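Local structure of spermidine N(1)-acetyltransferase (Thermoplasma acidophilum, 3K9U) at residues A[66-71]-A[105-110]; A[75-80]-A[91-96]; A[126-131]-A[149-154]. The protein transfers an acetyl group from acetyl-CoA to polyamines such as spermidine, protecting the cell against polyamine toxicity. One frame throughout, in Å; residues are numbered along the deposited sequence.

Contact 1: A[66-71]-A[105-110]; sequences LGAFAD and KTLLLE. With ACO (acetyl coenzyme *a), chain G.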
# COMPACT_ATOMS: atom_id res chain seq x y z
N LEU A 66 -20.57 -6.37 -4.36
CA LEU A 66 -19.99 -5.66 -5.50
C LEU A 66 -18.48 -5.86 -5.56
O LEU A 66 -17.84 -5.99 -4.53
CB LEU A 66 -20.28 -4.16 -5.40
CG LEU A 66 -21.67 -3.69 -5.02
CD1 LEU A 66 -21.71 -2.19 -4.78
CD2 LEU A 66 -22.68 -4.06 -6.10
N GLY A 67 -17.95 -5.85 -6.78
CA GLY A 67 -16.52 -5.90 -7.05
C GLY A 67 -16.01 -4.60 -7.65
O GLY A 67 -16.76 -3.89 -8.36
N ALA A 68 -14.75 -4.27 -7.33
CA ALA A 68 -14.04 -3.19 -7.98
C ALA A 68 -13.10 -3.80 -9.02
O ALA A 68 -12.24 -4.63 -8.69
CB ALA A 68 -13.25 -2.34 -6.93
N PHE A 69 -13.26 -3.38 -10.26
CA PHE A 69 -12.43 -3.88 -11.34
C PHE A 69 -11.51 -2.76 -11.87
O PHE A 69 -11.98 -1.71 -12.32
CB PHE A 69 -13.31 -4.43 -12.46
CG PHE A 69 -14.14 -5.63 -12.04
CD1 PHE A 69 -15.30 -5.48 -11.27
CD2 PHE A 69 -13.78 -6.92 -12.42
CE1 PHE A 69 -16.07 -6.58 -10.90
CE2 PHE A 69 -14.56 -8.03 -12.05
CZ PHE A 69 -15.70 -7.86 -11.29
N ALA A 70 -10.21 -2.99 -11.78
CA ALA A 70 -9.20 -2.06 -12.27
C ALA A 70 -8.76 -2.58 -13.62
O ALA A 70 -8.12 -3.64 -13.72
CB ALA A 70 -8.02 -1.99 -11.30
N ASP A 71 -9.15 -1.86 -14.67
CA ASP A 71 -8.91 -2.27 -16.05
C ASP A 71 -9.30 -3.73 -16.23
O ASP A 71 -8.50 -4.54 -16.72
CB ASP A 71 -7.42 -2.02 -16.42
CG ASP A 71 -6.96 -0.56 -16.11
OD1 ASP A 71 -7.58 0.39 -16.65
OD2 ASP A 71 -6.00 -0.38 -15.33
N LYS A 105 -13.32 3.92 -0.98
CA LYS A 105 -14.30 4.97 -0.89
C LYS A 105 -15.32 4.81 -2.00
O LYS A 105 -16.51 5.04 -1.78
CB LYS A 105 -13.63 6.32 -0.99
CG LYS A 105 -14.50 7.54 -0.62
CD LYS A 105 -13.60 8.80 -0.60
CE LYS A 105 -14.22 10.01 0.09
NZ LYS A 105 -14.35 9.77 1.54
N THR A 106 -14.87 4.42 -3.19
CA THR A 106 -15.76 4.26 -4.33
C THR A 106 -16.73 3.12 -4.12
O THR A 106 -17.91 3.26 -4.39
CB THR A 106 -14.98 4.04 -5.61
OG1 THR A 106 -14.07 5.13 -5.77
CG2 THR A 106 -15.91 3.98 -6.83
N LEU A 107 -16.23 2.00 -3.60
CA LEU A 107 -17.10 0.88 -3.25
C LEU A 107 -18.14 1.32 -2.22
O LEU A 107 -19.33 1.10 -2.41
CB LEU A 107 -16.28 -0.32 -2.73
CG LEU A 107 -15.68 -1.20 -3.81
CD1 LEU A 107 -14.57 -2.11 -3.26
CD2 LEU A 107 -16.74 -2.02 -4.48
N LEU A 108 -17.69 1.97 -1.14
CA LEU A 108 -18.63 2.51 -0.14
C LEU A 108 -19.65 3.47 -0.73
O LEU A 108 -20.85 3.41 -0.38
CB LEU A 108 -17.87 3.23 0.96
CG LEU A 108 -18.70 3.71 2.17
CD1 LEU A 108 -19.41 2.52 2.90
CD2 LEU A 108 -17.78 4.47 3.13
N LEU A 109 -19.21 4.35 -1.62
CA LEU A 109 -20.13 5.31 -2.21
C LEU A 109 -21.20 4.65 -3.11
O LEU A 109 -22.35 5.11 -3.13
CB LEU A 109 -19.39 6.43 -2.94
CG LEU A 109 -18.77 7.47 -1.97
CD1 LEU A 109 -17.76 8.37 -2.70
CD2 LEU A 109 -19.87 8.31 -1.27
N GLU A 110 -20.83 3.57 -3.79
CA GLU A 110 -21.78 2.84 -4.62
C GLU A 110 -22.81 2.15 -3.76
O GLU A 110 -24.01 2.18 -4.04
CB GLU A 110 -21.08 1.81 -5.52
CG GLU A 110 -20.40 2.43 -6.72
CD GLU A 110 -21.39 3.16 -7.63
OE1 GLU A 110 -22.38 2.54 -8.10
OE2 GLU A 110 -21.17 4.35 -7.84
N1A ACO G . -1.82 2.13 4.77
C2A ACO G . -2.32 2.81 5.83
N3A ACO G . -3.54 3.37 5.81
C4A ACO G . -4.36 3.26 4.74
C5A ACO G . -3.84 2.52 3.59
C6A ACO G . -2.50 1.93 3.66
N6A ACO G . -1.96 1.25 2.62
N7A ACO G . -4.80 2.55 2.67
C8A ACO G . -5.82 3.25 3.18
N9A ACO G . -5.58 3.66 4.44
C1B ACO G . -6.54 4.49 5.25
C2B ACO G . -5.96 5.80 5.77
O2B ACO G . -6.64 6.24 6.97
C3B ACO G . -6.21 6.78 4.67
O3B ACO G . -6.25 8.14 5.16
P3B ACO G . -4.86 9.00 5.07
O7A ACO G . -4.82 9.37 3.65
O8A ACO G . -3.78 8.01 5.50
O9A ACO G . -5.17 10.10 6.07
C4B ACO G . -7.48 6.28 4.02
O4B ACO G . -7.63 4.91 4.43
C5B ACO G . -7.47 6.35 2.51
O5B ACO G . -8.80 6.29 1.97
P1A ACO G . -9.13 5.42 0.65
O1A ACO G . -8.05 5.64 -0.40
O2A ACO G . -10.56 5.63 0.26
O3A ACO G . -8.96 3.94 1.30
P2A ACO G . -8.87 2.59 0.40
O4A ACO G . -7.51 2.00 0.67
O5A ACO G . -9.35 2.85 -1.03
O6A ACO G . -9.96 1.66 1.09
CBP ACO G . -9.85 -0.01 2.78
CCP ACO G . -10.00 1.47 2.50
CDP ACO G . -9.97 -0.25 4.27
CEP ACO G . -11.01 -0.72 2.08
CAP ACO G . -8.51 -0.55 2.23
OAP ACO G . -7.39 0.19 2.74
C9P ACO G . -8.29 -2.01 2.51
O9P ACO G . -8.80 -2.84 1.78
N8P ACO G . -7.55 -2.30 3.55
C7P ACO G . -7.29 -3.65 4.01
C6P ACO G . -8.53 -4.44 4.40
C5P ACO G . -9.38 -3.81 5.49
O5P ACO G . -8.89 -3.31 6.49
N4P ACO G . -10.70 -3.89 5.32
C3P ACO G . -11.64 -3.45 6.34
C2P ACO G . -12.01 -4.61 7.25
S1P ACO G . -13.35 -4.23 8.33
C ACO G . -14.71 -4.81 7.52
O ACO G . -14.55 -5.45 6.49
CH3 ACO G . -16.11 -4.58 8.07
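Leu107 reaches down from helix 103-118 onto strand 63-70, and its two methyl groups divide the work. CD1 meets the methyl of Ala68, with Leu107 CD1 3.9 Å from Ala68 CB, while CD2 turns to the neighbouring backbone and lies 4.1 Å from Leu66 O. The same methyl comes within 4.2 Å of Leu66 CB, so one leucine spans two residues that point to the helix from the same face of the strand. One helical turn on, Leu66 CD1 touches Glu110 CB at 4.1 Å, the two side chains crossing at about a right angle. CB does the touching; Glu110 CG lies opposite its own carbonyl carbon (chi1 -77°) and, with the bend at chi2, takes the carboxylate away from Leu66. No hydrogen bond joins the segments; the contact is apolar packing, and Ala68 is small enough for its CA to come within 6.9 Å of Leu107 CA. Ile5 of strand 3-7 touches Ala68, Leu107 and Glu110, and Leu92 and Leu94 of strand 86-94 also pack on Leu107, so this leucine sits over several strands at once. At the start of the helical segment, Lys105 N gives a weak hydrogen bond of 3.5 Å to pyrophosphate oxygen O2A of acetyl-CoA, and the lysine NZ bonds Asn141 OD1. The axes of strand residues 66-70 and helix residues 105-110 approach to 9.2 Å, at 140° between their directions. This is the helix-on-sheet layer of the GNAT fold, in which the helix that follows the pyrophosphate-binding loop packs against the central sheet.

Contact 2: A[75-80]-A[91-96]; sequences IGFIEL and RLYLKP. With ACO (acetyl coenzyme *a), chain G.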
# COMPACT_ATOMS: atom_id res chain seq x y z
N ILE A 75 -10.06 -6.36 -8.20
CA ILE A 75 -9.06 -6.11 -7.16
C ILE A 75 -9.63 -5.79 -5.77
O ILE A 75 -8.88 -5.41 -4.87
CB ILE A 75 -8.06 -5.03 -7.58
CG1 ILE A 75 -8.75 -3.71 -8.01
CG2 ILE A 75 -7.14 -5.56 -8.73
CD1 ILE A 75 -9.47 -2.87 -6.88
N GLY A 76 -10.94 -5.90 -5.59
CA GLY A 76 -11.56 -5.60 -4.29
C GLY A 76 -13.04 -5.90 -4.33
O GLY A 76 -13.61 -6.11 -5.42
N PHE A 77 -13.68 -5.93 -3.17
CA PHE A 77 -15.12 -6.14 -3.13
C PHE A 77 -15.74 -5.63 -1.85
O PHE A 77 -15.04 -5.37 -0.92
CB PHE A 77 -15.43 -7.64 -3.25
CG PHE A 77 -14.81 -8.47 -2.14
CD1 PHE A 77 -13.51 -8.96 -2.26
CD2 PHE A 77 -15.51 -8.74 -0.99
CE1 PHE A 77 -12.93 -9.72 -1.23
CE2 PHE A 77 -14.93 -9.49 0.03
CZ PHE A 77 -13.64 -9.99 -0.10
N ILE A 78 -17.06 -5.54 -1.82
CA ILE A 78 -17.78 -5.09 -0.65
C ILE A 78 -19.04 -5.92 -0.52
O ILE A 78 -19.64 -6.31 -1.52
CB ILE A 78 -18.11 -3.58 -0.75
CG1 ILE A 78 -18.52 -3.04 0.63
CG2 ILE A 78 -19.17 -3.32 -1.82
CD1 ILE A 78 -18.87 -1.51 0.68
N GLU A 79 -19.42 -6.24 0.72
CA GLU A 79 -20.64 -6.98 1.01
C GLU A 79 -21.43 -6.24 2.08
O GLU A 79 -20.90 -5.93 3.13
CB GLU A 79 -20.32 -8.41 1.49
CG GLU A 79 -21.62 -9.30 1.70
CD GLU A 79 -21.35 -10.75 2.14
OE1 GLU A 79 -20.69 -10.97 3.19
OE2 GLU A 79 -21.80 -11.68 1.42
N LEU A 80 -22.70 -5.97 1.80
CA LEU A 80 -23.61 -5.44 2.82
C LEU A 80 -24.95 -6.15 2.84
O LEU A 80 -25.45 -6.51 1.79
CB LEU A 80 -23.89 -3.95 2.60
CG LEU A 80 -22.71 -3.05 2.31
CD1 LEU A 80 -22.56 -2.92 0.82
CD2 LEU A 80 -22.98 -1.70 2.97
N ARG A 91 -18.22 -6.70 4.94
CA ARG A 91 -16.99 -7.09 4.25
C ARG A 91 -16.52 -5.99 3.29
O ARG A 91 -17.29 -5.55 2.44
CB ARG A 91 -17.31 -8.37 3.46
CG ARG A 91 -16.36 -9.49 3.64
CD ARG A 91 -17.01 -10.83 3.93
NE ARG A 91 -18.04 -11.35 3.00
CZ ARG A 91 -17.96 -12.47 2.28
NH1 ARG A 91 -19.01 -12.87 1.56
NH2 ARG A 91 -16.85 -13.22 2.21
N LEU A 92 -15.25 -5.59 3.39
CA LEU A 92 -14.65 -4.67 2.43
C LEU A 92 -13.16 -4.84 2.40
O LEU A 92 -12.46 -4.48 3.35
CB LEU A 92 -14.98 -3.22 2.79
CG LEU A 92 -14.38 -2.08 1.99
CD1 LEU A 92 -14.71 -2.27 0.56
CD2 LEU A 92 -14.92 -0.74 2.48
N TYR A 93 -12.67 -5.38 1.29
CA TYR A 93 -11.27 -5.76 1.16
C TYR A 93 -10.77 -5.46 -0.25
O TYR A 93 -11.44 -5.80 -1.22
CB TYR A 93 -11.10 -7.26 1.46
CG TYR A 93 -11.34 -7.62 2.91
CD1 TYR A 93 -10.34 -7.45 3.86
CD2 TYR A 93 -12.58 -8.09 3.33
CE1 TYR A 93 -10.56 -7.74 5.19
CE2 TYR A 93 -12.81 -8.39 4.66
CZ TYR A 93 -11.80 -8.23 5.58
OH TYR A 93 -12.01 -8.53 6.90
N LEU A 94 -9.60 -4.82 -0.34
CA LEU A 94 -8.88 -4.62 -1.58
C LEU A 94 -7.55 -5.36 -1.53
O LEU A 94 -6.99 -5.57 -0.43
CB LEU A 94 -8.53 -3.15 -1.76
CG LEU A 94 -9.67 -2.15 -1.62
CD1 LEU A 94 -9.15 -0.67 -1.81
CD2 LEU A 94 -10.78 -2.51 -2.60
N LYS A 95 -7.00 -5.68 -2.71
CA LYS A 95 -5.60 -6.04 -2.84
C LYS A 95 -4.75 -4.94 -2.25
O LYS A 95 -4.98 -3.76 -2.54
CB LYS A 95 -5.18 -6.21 -4.30
CG LYS A 95 -5.49 -7.54 -4.93
CD LYS A 95 -4.77 -7.70 -6.34
CE LYS A 95 -3.29 -8.27 -6.30
NZ LYS A 95 -2.16 -7.26 -6.55
N PRO A 96 -3.73 -5.30 -1.45
CA PRO A 96 -2.94 -4.29 -0.73
C PRO A 96 -2.35 -3.21 -1.61
O PRO A 96 -2.31 -2.03 -1.22
CB PRO A 96 -1.84 -5.10 -0.06
CG PRO A 96 -2.50 -6.48 0.12
CD PRO A 96 -3.38 -6.68 -1.06
N1A ACO G . -1.82 2.13 4.77
C2A ACO G . -2.32 2.81 5.83
N3A ACO G . -3.54 3.37 5.81
C4A ACO G . -4.36 3.26 4.74
C5A ACO G . -3.84 2.52 3.59
C6A ACO G . -2.50 1.93 3.66
N6A ACO G . -1.96 1.25 2.62
N7A ACO G . -4.80 2.55 2.67
C8A ACO G . -5.82 3.25 3.18
N9A ACO G . -5.58 3.66 4.44
C1B ACO G . -6.54 4.49 5.25
C2B ACO G . -5.96 5.80 5.77
O2B ACO G . -6.64 6.24 6.97
C3B ACO G . -6.21 6.78 4.67
O3B ACO G . -6.25 8.14 5.16
P3B ACO G . -4.86 9.00 5.07
O7A ACO G . -4.82 9.37 3.65
O8A ACO G . -3.78 8.01 5.50
O9A ACO G . -5.17 10.10 6.07
C4B ACO G . -7.48 6.28 4.02
O4B ACO G . -7.63 4.91 4.43
C5B ACO G . -7.47 6.35 2.51
O5B ACO G . -8.80 6.29 1.97
P1A ACO G . -9.13 5.42 0.65
O1A ACO G . -8.05 5.64 -0.40
O2A ACO G . -10.56 5.63 0.26
O3A ACO G . -8.96 3.94 1.30
P2A ACO G . -8.87 2.59 0.40
O4A ACO G . -7.51 2.00 0.67
O5A ACO G . -9.35 2.85 -1.03
O6A ACO G . -9.96 1.66 1.09
CBP ACO G . -9.85 -0.01 2.78
CCP ACO G . -10.00 1.47 2.50
CDP ACO G . -9.97 -0.25 4.27
CEP ACO G . -11.01 -0.72 2.08
CAP ACO G . -8.51 -0.55 2.23
OAP ACO G . -7.39 0.19 2.74
C9P ACO G . -8.29 -2.01 2.51
O9P ACO G . -8.80 -2.84 1.78
N8P ACO G . -7.55 -2.30 3.55
C7P ACO G . -7.29 -3.65 4.01
C6P ACO G . -8.53 -4.44 4.40
C5P ACO G . -9.38 -3.81 5.49
O5P ACO G . -8.89 -3.31 6.49
N4P ACO G . -10.70 -3.89 5.32
C3P ACO G . -11.64 -3.45 6.34
C2P ACO G . -12.01 -4.61 7.25
S1P ACO G . -13.35 -4.23 8.33
C ACO G . -14.71 -4.81 7.52
O ACO G . -14.55 -5.45 6.49
CH3 ACO G . -16.11 -4.58 8.07
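The acetyl-CoA site of this N-acetyltransferase is built on the hairpin of strands 73-83 and 86-94, where Phe77 and Tyr93 form a hydrogen-bonded antiparallel pair. Phe77 N reaches Tyr93 O at 3.0 Å, and Lys95 N bonds Ile75 O. Tyr93 CB packs against Phe77 CZ at 4.0 Å, while the tyrosine OH bonds Tyr28 OH. On the other face, Leu92 CD1 lies 3.9 Å from Ile78 CB. A classic beta bulge sets Ile75 and Gly76 together opposite Ala68 of the neighbouring strand; a CB on Gly76 would collide with Leu94 CD2. In the GNAT manner, strand 86-94 pairs with the pantetheine arm: ACO N4P donates to Leu92 O at 2.7 Å, and Leu94 N to ACO O9P at 3.0 Å. Farther along, Arg91 grips Glu79 side-on, NE to OE1 at 2.7 Å and NH1 to OE2 at 3.0 Å. Both oxygens are met from above the carboxylate, whose plane stands 47° from the guanidinium. Bends at chi2 and chi3 fold the arginine back over Glu79, its CG passing the edge of the Phe77 ring. A leucine at Arg91 would probably leave the buried Glu79 carboxylate without its cationic mate, and Glu53 and Tyr45 without their guanidinium partner.

Contact 3: A[126-131]-A[149-154]; sequences YVHRQN and DGSDFI. With ACO (acetyl coenzyme *a), chain G.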
# COMPACT_ATOMS: atom_id res chain seq x y z
N TYR A 126 -18.59 -4.01 12.09
CA TYR A 126 -17.60 -4.41 13.08
C TYR A 126 -16.22 -4.32 12.41
O TYR A 126 -16.02 -4.81 11.31
CB TYR A 126 -17.85 -5.86 13.55
CG TYR A 126 -19.15 -6.10 14.31
CD1 TYR A 126 -19.16 -6.62 15.61
CD2 TYR A 126 -20.37 -5.83 13.72
CE1 TYR A 126 -20.36 -6.86 16.31
CE2 TYR A 126 -21.57 -6.07 14.40
CZ TYR A 126 -21.57 -6.57 15.69
OH TYR A 126 -22.79 -6.76 16.31
N VAL A 127 -15.27 -3.68 13.08
CA VAL A 127 -13.89 -3.64 12.65
C VAL A 127 -13.00 -4.00 13.87
O VAL A 127 -13.29 -3.59 15.03
CB VAL A 127 -13.52 -2.24 12.11
CG1 VAL A 127 -13.81 -1.16 13.14
CG2 VAL A 127 -12.03 -2.17 11.63
N HIS A 128 -11.98 -4.79 13.63
CA HIS A 128 -11.02 -5.14 14.69
C HIS A 128 -10.30 -3.86 15.15
O HIS A 128 -9.85 -3.07 14.33
CB HIS A 128 -9.99 -6.16 14.18
CG HIS A 128 -9.23 -6.86 15.26
ND1 HIS A 128 -8.30 -6.22 16.05
CD2 HIS A 128 -9.23 -8.15 15.67
CE1 HIS A 128 -7.78 -7.08 16.91
NE2 HIS A 128 -8.34 -8.26 16.70
N ARG A 129 -10.20 -3.68 16.45
CA ARG A 129 -9.58 -2.50 17.04
C ARG A 129 -8.12 -2.29 16.68
O ARG A 129 -7.66 -1.17 16.70
CB ARG A 129 -9.74 -2.54 18.56
CG ARG A 129 -8.82 -3.58 19.25
CD ARG A 129 -9.52 -4.25 20.42
NE ARG A 129 -9.66 -3.40 21.59
CZ ARG A 129 -10.71 -3.38 22.42
NH1 ARG A 129 -10.70 -2.54 23.46
NH2 ARG A 129 -11.78 -4.16 22.21
N GLN A 130 -7.37 -3.35 16.36
CA GLN A 130 -5.98 -3.13 15.89
C GLN A 130 -5.86 -2.91 14.38
O GLN A 130 -4.78 -2.67 13.88
CB GLN A 130 -5.04 -4.26 16.30
CG GLN A 130 -4.97 -4.52 17.79
CD GLN A 130 -4.12 -5.74 18.07
OE1 GLN A 130 -4.60 -6.74 18.60
NE2 GLN A 130 -2.85 -5.67 17.65
N ASN A 131 -6.96 -3.02 13.65
CA ASN A 131 -6.90 -2.77 12.22
C ASN A 131 -7.02 -1.25 12.04
O ASN A 131 -8.09 -0.70 11.78
CB ASN A 131 -7.96 -3.53 11.45
CG ASN A 131 -7.95 -3.23 9.97
OD1 ASN A 131 -7.06 -2.53 9.49
ND2 ASN A 131 -8.97 -3.72 9.23
N ASP A 149 -17.20 -4.98 21.09
CA ASP A 149 -17.64 -6.36 21.25
C ASP A 149 -16.44 -7.30 21.06
O ASP A 149 -15.99 -7.53 19.94
CB ASP A 149 -18.74 -6.68 20.23
CG ASP A 149 -19.38 -8.06 20.47
OD1 ASP A 149 -19.62 -8.41 21.65
OD2 ASP A 149 -19.64 -8.79 19.49
N GLY A 150 -15.93 -7.85 22.16
CA GLY A 150 -14.68 -8.63 22.12
C GLY A 150 -13.53 -7.77 21.62
O GLY A 150 -13.32 -6.67 22.13
N SER A 151 -12.83 -8.24 20.59
CA SER A 151 -11.72 -7.46 20.01
C SER A 151 -12.15 -6.45 18.92
O SER A 151 -11.32 -5.74 18.39
CB SER A 151 -10.65 -8.41 19.47
OG SER A 151 -11.20 -9.23 18.48
N ASP A 152 -13.44 -6.37 18.62
CA ASP A 152 -13.95 -5.40 17.66
C ASP A 152 -14.53 -4.11 18.26
O ASP A 152 -15.02 -4.07 19.40
CB ASP A 152 -15.11 -6.00 16.88
CG ASP A 152 -14.73 -7.24 16.11
OD1 ASP A 152 -13.54 -7.46 15.83
OD2 ASP A 152 -15.67 -7.98 15.77
N PHE A 153 -14.50 -3.06 17.44
CA PHE A 153 -15.29 -1.87 17.65
C PHE A 153 -16.54 -1.92 16.76
O PHE A 153 -16.45 -2.24 15.57
CB PHE A 153 -14.51 -0.62 17.23
CG PHE A 153 -13.42 -0.21 18.15
CD1 PHE A 153 -12.24 0.29 17.63
CD2 PHE A 153 -13.57 -0.27 19.51
CE1 PHE A 153 -11.21 0.71 18.47
CE2 PHE A 153 -12.54 0.12 20.34
CZ PHE A 153 -11.37 0.61 19.81
N ILE A 154 -17.66 -1.52 17.32
CA ILE A 154 -18.89 -1.44 16.55
C ILE A 154 -19.03 0.02 16.10
O ILE A 154 -19.02 0.93 16.94
CB ILE A 154 -20.13 -1.88 17.40
CG1 ILE A 154 -20.01 -3.35 17.80
CG2 ILE A 154 -21.45 -1.62 16.65
CD1 ILE A 154 -21.03 -3.80 18.85
N1A ACO G . -1.82 2.13 4.77
C2A ACO G . -2.32 2.81 5.83
N3A ACO G . -3.54 3.37 5.81
C4A ACO G . -4.36 3.26 4.74
C5A ACO G . -3.84 2.52 3.59
C6A ACO G . -2.50 1.93 3.66
N6A ACO G . -1.96 1.25 2.62
N7A ACO G . -4.80 2.55 2.67
C8A ACO G . -5.82 3.25 3.18
N9A ACO G . -5.58 3.66 4.44
C1B ACO G . -6.54 4.49 5.25
C2B ACO G . -5.96 5.80 5.77
O2B ACO G . -6.64 6.24 6.97
C3B ACO G . -6.21 6.78 4.67
O3B ACO G . -6.25 8.14 5.16
P3B ACO G . -4.86 9.00 5.07
O7A ACO G . -4.82 9.37 3.65
O8A ACO G . -3.78 8.01 5.50
O9A ACO G . -5.17 10.10 6.07
C4B ACO G . -7.48 6.28 4.02
O4B ACO G . -7.63 4.91 4.43
C5B ACO G . -7.47 6.35 2.51
O5B ACO G . -8.80 6.29 1.97
P1A ACO G . -9.13 5.42 0.65
O1A ACO G . -8.05 5.64 -0.40
O2A ACO G . -10.56 5.63 0.26
O3A ACO G . -8.96 3.94 1.30
P2A ACO G . -8.87 2.59 0.40
O4A ACO G . -7.51 2.00 0.67
O5A ACO G . -9.35 2.85 -1.03
O6A ACO G . -9.96 1.66 1.09
CBP ACO G . -9.85 -0.01 2.78
CCP ACO G . -10.00 1.47 2.50
CDP ACO G . -9.97 -0.25 4.27
CEP ACO G . -11.01 -0.72 2.08
CAP ACO G . -8.51 -0.55 2.23
OAP ACO G . -7.39 0.19 2.74
C9P ACO G . -8.29 -2.01 2.51
O9P ACO G . -8.80 -2.84 1.78
N8P ACO G . -7.55 -2.30 3.55
C7P ACO G . -7.29 -3.65 4.01
C6P ACO G . -8.53 -4.44 4.40
C5P ACO G . -9.38 -3.81 5.49
O5P ACO G . -8.89 -3.31 6.49
N4P ACO G . -10.70 -3.89 5.32
C3P ACO G . -11.64 -3.45 6.34
C2P ACO G . -12.01 -4.61 7.25
S1P ACO G . -13.35 -4.23 8.33
C ACO G . -14.71 -4.81 7.52
O ACO G . -14.55 -5.45 6.49
CH3 ACO G . -16.11 -4.58 8.07
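Residues 126-128 and 152-154 pair antiparallel, their axes 4.4 Å apart and their directions 148° from each other, with Val127 and Phe153 as the hydrogen-bonded pair: Phe153 N to Val127 O at 2.7 Å, Val127 N to Phe153 O in return. They belong to the C-terminal half of the GNAT sheet; a type I turn, His128 to Asn131, follows the first strand, and a type II' turn, Asp149 to Asp152, joins strand 144-149 to the second as a hairpin, with Gly150 at positive phi. Arg129 N ties the turns together through a nearly straight bond to Ser151 O. Tyr126 and Ile154 run alongside each other in the same direction, and Ile154 CG1 sits over one face of the phenol ring in a CH-pi contact, 4.1 Å from its centroid. The carboxylates of Asp149 and Asp152 approach the rim of that ring instead, Asp152 OD2 3.7 Å from Tyr126 CD1. On the Val127 side of the sheet, Phe153 receives Arg129 CB over one face, 3.9 Å from its centroid. Arg129 CG lies between its backbone N and carbonyl carbon (chi1 73°), which lays CG and CD along Ser151 O, with Arg129 CD 3.1 Å from Ser151 O. Phe135 meets Phe153 from helix 132-139. His128 has Ser151 O over the centre of its ring; Gln130 N donates to His128 ND1 in the ring plane, fixing the rotation of the imidazole, and Tyr32 meets the ring too. The type I turn leads into helix 132-139, which Asn131 caps through OD1 to Gly134 N. That leaves the amide nitrogen for acetyl-CoA: Asn131 ND2 donates to ACO O5P at 2.8 Å, with an angle of 172°.

In the fold
Contacts 1 and 2 are buried and touch directly, since strands 63-70 and 73-83 are neighbours in the sheet; contact 3 is only partly buried and lies on the other side of the chain centre from contact 1, about 24 Å between centres. Their chemistry follows this placing. Contact 1 joins helix to sheet by aliphatic packing alone, contact 2 couples strands through backbone bonds and a buried salt bridge, and contact 3 mixes strand pairing with turns and solvent-facing polar groups. All three touch the same acetyl-CoA at different points: contact 1 at the pyrophosphate, contact 2 along the pantetheine arm, and contact 3 through an asparagine and the end of strand 122-128.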